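Local coordinates for protein manganese-dependent inorganic pyrophosphatase (Methanocaldococcus jannaschii, PDB 2EB0) that probably hydrolyses inorganic diphosphate to two phosphates as a manganese-dependent family II pyrophosphatase with two metal ions in each subunit, at residues K104-T109 and T157-E162; L236-L241 and L264-K269. All coordinates share one frame; numbering follows the deposited sequence.

Interaction 1 (K104-T109 and T157-E162)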
loop_
_atom_site.group_PDB
_atom_site.type_symbol
_atom_site.label_atom_id
_atom_site.label_comp_id
_atom_site.label_asym_id
_atom_site.label_seq_id
_atom_site.Cartn_x
_atom_site.Cartn_y
_atom_site.Cartn_z
ATOM N N LYS B 104 -2.603 -8.192 1.321
ATOM C CA LYS B 104 -3.574 -8.637 2.316
ATOM C C LYS B 104 -2.782 -9.182 3.485
ATOM O O LYS B 104 -1.784 -9.872 3.293
ATOM C CB LYS B 104 -4.481 -9.747 1.764
ATOM C CG LYS B 104 -5.391 -9.307 0.631
ATOM C CD LYS B 104 -6.213 -10.463 0.050
ATOM C CE LYS B 104 -7.580 -10.632 0.725
ATOM N NZ LYS B 104 -7.529 -11.245 2.075
ATOM N N PRO B 105 -3.204 -8.874 4.717
ATOM C CA PRO B 105 -2.434 -9.406 5.844
ATOM C C PRO B 105 -2.717 -10.895 6.112
ATOM O O PRO B 105 -3.280 -11.249 7.144
ATOM C CB PRO B 105 -2.840 -8.494 7.002
ATOM C CG PRO B 105 -4.276 -8.146 6.676
ATOM C CD PRO B 105 -4.250 -7.928 5.162
ATOM N N VAL B 106 -2.325 -11.760 5.176
ATOM C CA VAL B 106 -2.513 -13.202 5.331
ATOM C C VAL B 106 -1.176 -13.911 5.555
ATOM O O VAL B 106 -0.139 -13.268 5.714
ATOM C CB VAL B 106 -3.206 -13.838 4.107
ATOM C CG1 VAL B 106 -4.674 -13.466 4.092
ATOM C CG2 VAL B 106 -2.527 -13.380 2.821
ATOM N N GLY B 107 -1.205 -15.240 5.557
ATOM C CA GLY B 107 0.002 -16.005 5.801
ATOM C C GLY B 107 1.070 -15.953 4.726
ATOM O O GLY B 107 2.250 -16.133 5.022
ATOM N N SER B 108 0.681 -15.711 3.479
ATOM C CA SER B 108 1.670 -15.678 2.415
ATOM C C SER B 108 1.185 -14.984 1.169
ATOM O O SER B 108 -0.022 -14.835 0.949
ATOM C CB SER B 108 2.079 -17.099 2.026
ATOM O OG SER B 108 1.052 -17.720 1.267
ATOM N N THR B 109 2.143 -14.583 0.339
ATOM C CA THR B 109 1.826 -13.929 -0.919
ATOM C C THR B 109 1.097 -14.943 -1.805
ATOM O O THR B 109 0.219 -14.581 -2.597
ATOM C CB THR B 109 3.104 -13.449 -1.621
ATOM O OG1 THR B 109 3.812 -12.550 -0.752
ATOM C CG2 THR B 109 2.764 -12.741 -2.925
ATOM N N THR B 157 -4.300 -17.529 8.641
ATOM C CA THR B 157 -5.695 -17.127 8.662
ATOM C C THR B 157 -6.493 -18.263 8.021
ATOM O O THR B 157 -5.915 -19.194 7.429
ATOM C CB THR B 157 -5.939 -15.825 7.861
ATOM O OG1 THR B 157 -5.581 -16.030 6.491
ATOM C CG2 THR B 157 -5.120 -14.678 8.435
ATOM N N ASP B 158 -7.815 -18.188 8.149
ATOM C CA ASP B 158 -8.700 -19.207 7.594
ATOM C C ASP B 158 -8.483 -19.298 6.098
ATOM O O ASP B 158 -8.522 -20.379 5.524
ATOM C CB ASP B 158 -10.167 -18.863 7.887
ATOM C CG ASP B 158 -10.535 -19.051 9.352
ATOM O OD1 ASP B 158 -11.678 -18.713 9.725
ATOM O OD2 ASP B 158 -9.690 -19.542 10.132
ATOM N N LEU B 159 -8.237 -18.152 5.475
ATOM C CA LEU B 159 -8.012 -18.099 4.038
ATOM C C LEU B 159 -6.826 -18.992 3.677
ATOM O O LEU B 159 -6.897 -19.769 2.731
ATOM C CB LEU B 159 -7.736 -16.654 3.587
ATOM C CG LEU B 159 -8.019 -16.302 2.121
ATOM C CD1 LEU B 159 -7.429 -14.930 1.785
ATOM C CD2 LEU B 159 -7.424 -17.345 1.211
ATOM N N ASP B 160 -5.738 -18.875 4.433
ATOM C CA ASP B 160 -4.550 -19.679 4.183
ATOM C C ASP B 160 -4.907 -21.171 4.151
ATOM O O ASP B 160 -4.508 -21.901 3.242
ATOM C CB ASP B 160 -3.490 -19.411 5.263
ATOM C CG ASP B 160 -2.951 -17.972 5.222
ATOM O OD1 ASP B 160 -2.215 -17.619 4.268
ATOM O OD2 ASP B 160 -3.266 -17.187 6.143
ATOM N N LYS B 161 -5.670 -21.620 5.135
ATOM C CA LYS B 161 -6.056 -23.026 5.207
ATOM C C LYS B 161 -6.989 -23.408 4.064
ATOM O O LYS B 161 -6.813 -24.442 3.429
ATOM C CB LYS B 161 -6.737 -23.322 6.545
ATOM C CG LYS B 161 -5.890 -23.006 7.762
ATOM C CD LYS B 161 -6.464 -23.676 8.989
ATOM C CE LYS B 161 -5.759 -23.244 10.258
ATOM N NZ LYS B 161 -6.090 -21.839 10.628
ATOM N N GLU B 162 -7.978 -22.561 3.809
ATOM C CA GLU B 162 -8.956 -22.800 2.750
ATOM C C GLU B 162 -8.257 -22.936 1.400
ATOM O O GLU B 162 -8.560 -23.822 0.604
ATOM C CB GLU B 162 -9.953 -21.643 2.715
ATOM C CG GLU B 162 -10.965 -21.713 1.594
ATOM C CD GLU B 162 -11.849 -20.480 1.542
ATOM O OE1 GLU B 162 -12.705 -20.401 0.634
ATOM O OE2 GLU B 162 -11.686 -19.591 2.410
#
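Carboxylate oxygen OD2 of Asp160 receives three donors, one of them, Gly107 N, from across the contact. Gly107 N lies 2.9 Å from Asp160 OD2, with an N-H...O angle of 142°, and meets it on the syn side, close to the carboxylate plane; its second bond, to OD1, is weak. Thr157 N uses the anti lone pair of Asp160 OD2 at 2.7 Å, and Thr157 OG1 comes from well above the carboxylate plane at 2.6 Å. That hydroxyl reaches Asp160 because chi1 of 61° sets it between the backbone N and carbonyl carbon of Thr157. Thr157 is the N-cap of helix 158-171, so its N-H bonded to the Asp160 side chain makes one half of a capping box, here extended to hold a distant loop. OD1 has its own partner in Thr111 OG1, which helps to fix the rotation of the carboxylate.

Beside this polar cluster, Val106 CG1 lies 3.6 Å from Thr157 OG1 and 3.9 Å from Leu159 CD1. Leu159 CD1 also meets Lys104 NZ, 3.7 Å away, the two side chains crossing at about a right angle; the amine has a long, weak ion pair with Glu115 as well.

The loop is second shell to the manganese site: Val106 O bonds His88, and Thr109 bonds Asp13 and Asp66, all three metal ligands. It leads from strand 100-103, outermost in the parallel sheet of this subunit, into helix 109-118, with the start of helix 158-171 on one flank, Ser108 against helix 134-148, and Pro105 touching Ile99 of the second subunit.

Interaction 2 (L236-L241 and L264-K269)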
loop_
_atom_site.group_PDB
_atom_site.type_symbol
_atom_site.label_atom_id
_atom_site.label_comp_id
_atom_site.label_asym_id
_atom_site.label_seq_id
_atom_site.Cartn_x
_atom_site.Cartn_y
_atom_site.Cartn_z
ATOM N N LEU B 236 29.621 -13.295 14.911
ATOM C CA LEU B 236 29.457 -12.859 13.532
ATOM C C LEU B 236 28.450 -11.711 13.433
ATOM O O LEU B 236 28.642 -10.768 12.657
ATOM C CB LEU B 236 29.032 -14.033 12.640
ATOM C CG LEU B 236 30.097 -15.114 12.377
ATOM C CD1 LEU B 236 29.510 -16.237 11.534
ATOM C CD2 LEU B 236 31.285 -14.511 11.660
ATOM N N LEU B 237 27.384 -11.771 14.223
ATOM C CA LEU B 237 26.388 -10.708 14.180
ATOM C C LEU B 237 26.962 -9.395 14.726
ATOM O O LEU B 237 26.547 -8.309 14.316
ATOM C CB LEU B 237 25.135 -11.119 14.960
ATOM C CG LEU B 237 24.307 -12.293 14.394
ATOM C CD1 LEU B 237 23.081 -12.508 15.261
ATOM C CD2 LEU B 237 23.874 -12.009 12.964
ATOM N N GLU B 238 27.921 -9.500 15.642
ATOM C CA GLU B 238 28.545 -8.318 16.217
ATOM C C GLU B 238 29.396 -7.646 15.163
ATOM O O GLU B 238 29.472 -6.420 15.101
ATOM C CB GLU B 238 29.413 -8.692 17.422
ATOM C CG GLU B 238 28.617 -9.079 18.654
ATOM C CD GLU B 238 29.494 -9.332 19.867
ATOM O OE1 GLU B 238 30.306 -10.280 19.833
ATOM O OE2 GLU B 238 29.370 -8.583 20.858
ATOM N N GLU B 239 30.031 -8.468 14.333
ATOM C CA GLU B 239 30.882 -7.995 13.249
ATOM C C GLU B 239 30.034 -7.375 12.150
ATOM O O GLU B 239 30.377 -6.329 11.603
ATOM C CB GLU B 239 31.696 -9.156 12.668
ATOM C CG GLU B 239 32.805 -9.657 13.575
ATOM C CD GLU B 239 33.932 -8.652 13.722
ATOM O OE1 GLU B 239 34.877 -8.923 14.495
ATOM O OE2 GLU B 239 33.879 -7.593 13.062
ATOM N N LYS B 240 28.927 -8.036 11.828
ATOM C CA LYS B 240 28.021 -7.556 10.798
ATOM C C LYS B 240 27.460 -6.199 11.203
ATOM O O LYS B 240 27.321 -5.295 10.376
ATOM C CB LYS B 240 26.873 -8.547 10.610
ATOM C CG LYS B 240 25.891 -8.166 9.521
ATOM C CD LYS B 240 24.826 -9.256 9.329
ATOM C CE LYS B 240 23.863 -8.897 8.205
ATOM N NZ LYS B 240 24.573 -8.792 6.899
ATOM N N LEU B 241 27.150 -6.064 12.488
ATOM C CA LEU B 241 26.587 -4.833 13.025
ATOM C C LEU B 241 27.436 -3.587 12.737
ATOM O O LEU B 241 26.975 -2.653 12.077
ATOM C CB LEU B 241 26.379 -4.970 14.539
ATOM C CG LEU B 241 25.866 -3.718 15.261
ATOM C CD1 LEU B 241 24.342 -3.650 15.179
ATOM C CD2 LEU B 241 26.319 -3.752 16.710
ATOM N N LEU B 264 18.314 -12.964 19.743
ATOM C CA LEU B 264 19.687 -12.545 20.011
ATOM C C LEU B 264 19.665 -11.048 19.731
ATOM O O LEU B 264 19.217 -10.623 18.663
ATOM C CB LEU B 264 20.672 -13.228 19.067
ATOM C CG LEU B 264 20.742 -14.757 19.054
ATOM C CD1 LEU B 264 21.914 -15.186 18.176
ATOM C CD2 LEU B 264 20.926 -15.294 20.461
ATOM N N VAL B 265 20.144 -10.249 20.681
ATOM C CA VAL B 265 20.115 -8.803 20.516
ATOM C C VAL B 265 21.493 -8.157 20.422
ATOM O O VAL B 265 22.316 -8.279 21.327
ATOM C CB VAL B 265 19.312 -8.155 21.661
ATOM C CG1 VAL B 265 19.152 -6.661 21.412
ATOM C CG2 VAL B 265 17.948 -8.818 21.765
ATOM N N VAL B 266 21.726 -7.460 19.314
ATOM C CA VAL B 266 22.999 -6.800 19.064
ATOM C C VAL B 266 22.817 -5.323 18.711
ATOM O O VAL B 266 22.047 -4.978 17.803
ATOM C CB VAL B 266 23.746 -7.484 17.901
ATOM C CG1 VAL B 266 25.205 -7.056 17.899
ATOM C CG2 VAL B 266 23.620 -8.993 18.018
ATOM N N GLY B 267 23.534 -4.454 19.422
ATOM C CA GLY B 267 23.439 -3.026 19.161
ATOM C C GLY B 267 22.546 -2.287 20.145
ATOM O O GLY B 267 22.790 -2.288 21.351
ATOM N N ASN B 268 21.489 -1.668 19.629
ATOM C CA ASN B 268 20.566 -0.903 20.454
ATOM C C ASN B 268 19.638 -1.769 21.314
ATOM O O ASN B 268 18.432 -1.833 21.066
ATOM C CB ASN B 268 19.729 0.011 19.555
ATOM C CG ASN B 268 19.038 1.105 20.329
ATOM O OD1 ASN B 268 18.645 0.911 21.476
ATOM N ND2 ASN B 268 18.870 2.262 19.700
ATOM N N LYS B 269 20.194 -2.418 22.336
ATOM C CA LYS B 269 19.401 -3.270 23.219
ATOM C C LYS B 269 18.282 -2.504 23.912
ATOM O O LYS B 269 17.200 -3.051 24.165
ATOM C CB LYS B 269 20.302 -3.940 24.260
ATOM C CG LYS B 269 21.266 -4.955 23.654
ATOM C CD LYS B 269 22.077 -5.690 24.707
ATOM C CE LYS B 269 23.000 -6.719 24.063
ATOM N NZ LYS B 269 23.881 -7.388 25.068
#
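Leu264 opens the strand's side of the contact, its CD1 methyl meeting CD1 of Leu237 at 4.1 Å, with the two side chains crossing at about a right angle. Val265 faces the other way, as alternation in a strand requires, though its carbonyl oxygen is bonded to the hydroxyl of Tyr234 of helix 230-243.

Val266 contributes more to the contact than any other residue, its two methyls dividing the helix residues between them. CG1 stands anti to the backbone N (chi1 -164°) and lies 3.7 Å from Leu241 CD2 and 3.9 Å from Glu238 CA, while CG2 packs on Leu237 CB at 4.0 Å. Glu238 joins in through its aliphatic CG, across the valine. At Gly267 the backbone takes a phi of 100° and a psi of -119°, a conformation that calls for glycine; with no side chain in the way, Leu241 CD2 comes to within 3.9 Å of Gly267 CA. Asn268 follows as the N-cap of helix 269-275, bonding Met271 N through OD1.

The axes of helix 236-241 and strand 264-267 approach to 8.4 Å, and the helix lies over the mixed sheet, running roughly with the strand at 32°. Side chain meets side chain through carbon alone, so the pairing probably rests on dispersion and burial, and on fit of shape more than on directed bonds.

In the fold
Two domains, two kinds of joint: interaction 1 belongs to the N-terminal DHH domain side of the chain, and interaction 2 to the DHHA2 domain. They come in series along the sequence, the first closing before the second opens, and lie on opposite sides of the chain's centre, their centres 33 Å apart and their nearest atoms about 22 Å apart. They share no helix or sheet. Interaction 1 adjoins the six-stranded parallel sheet and includes the loop that bonds to manganese ligands, whereas interaction 2 layers helix 230-243, from the beta-alpha-beta crossover between strands 211-220 and 248-255, on the mixed sheet, joining helix to sheet within DHHA2 away from the annotated sites.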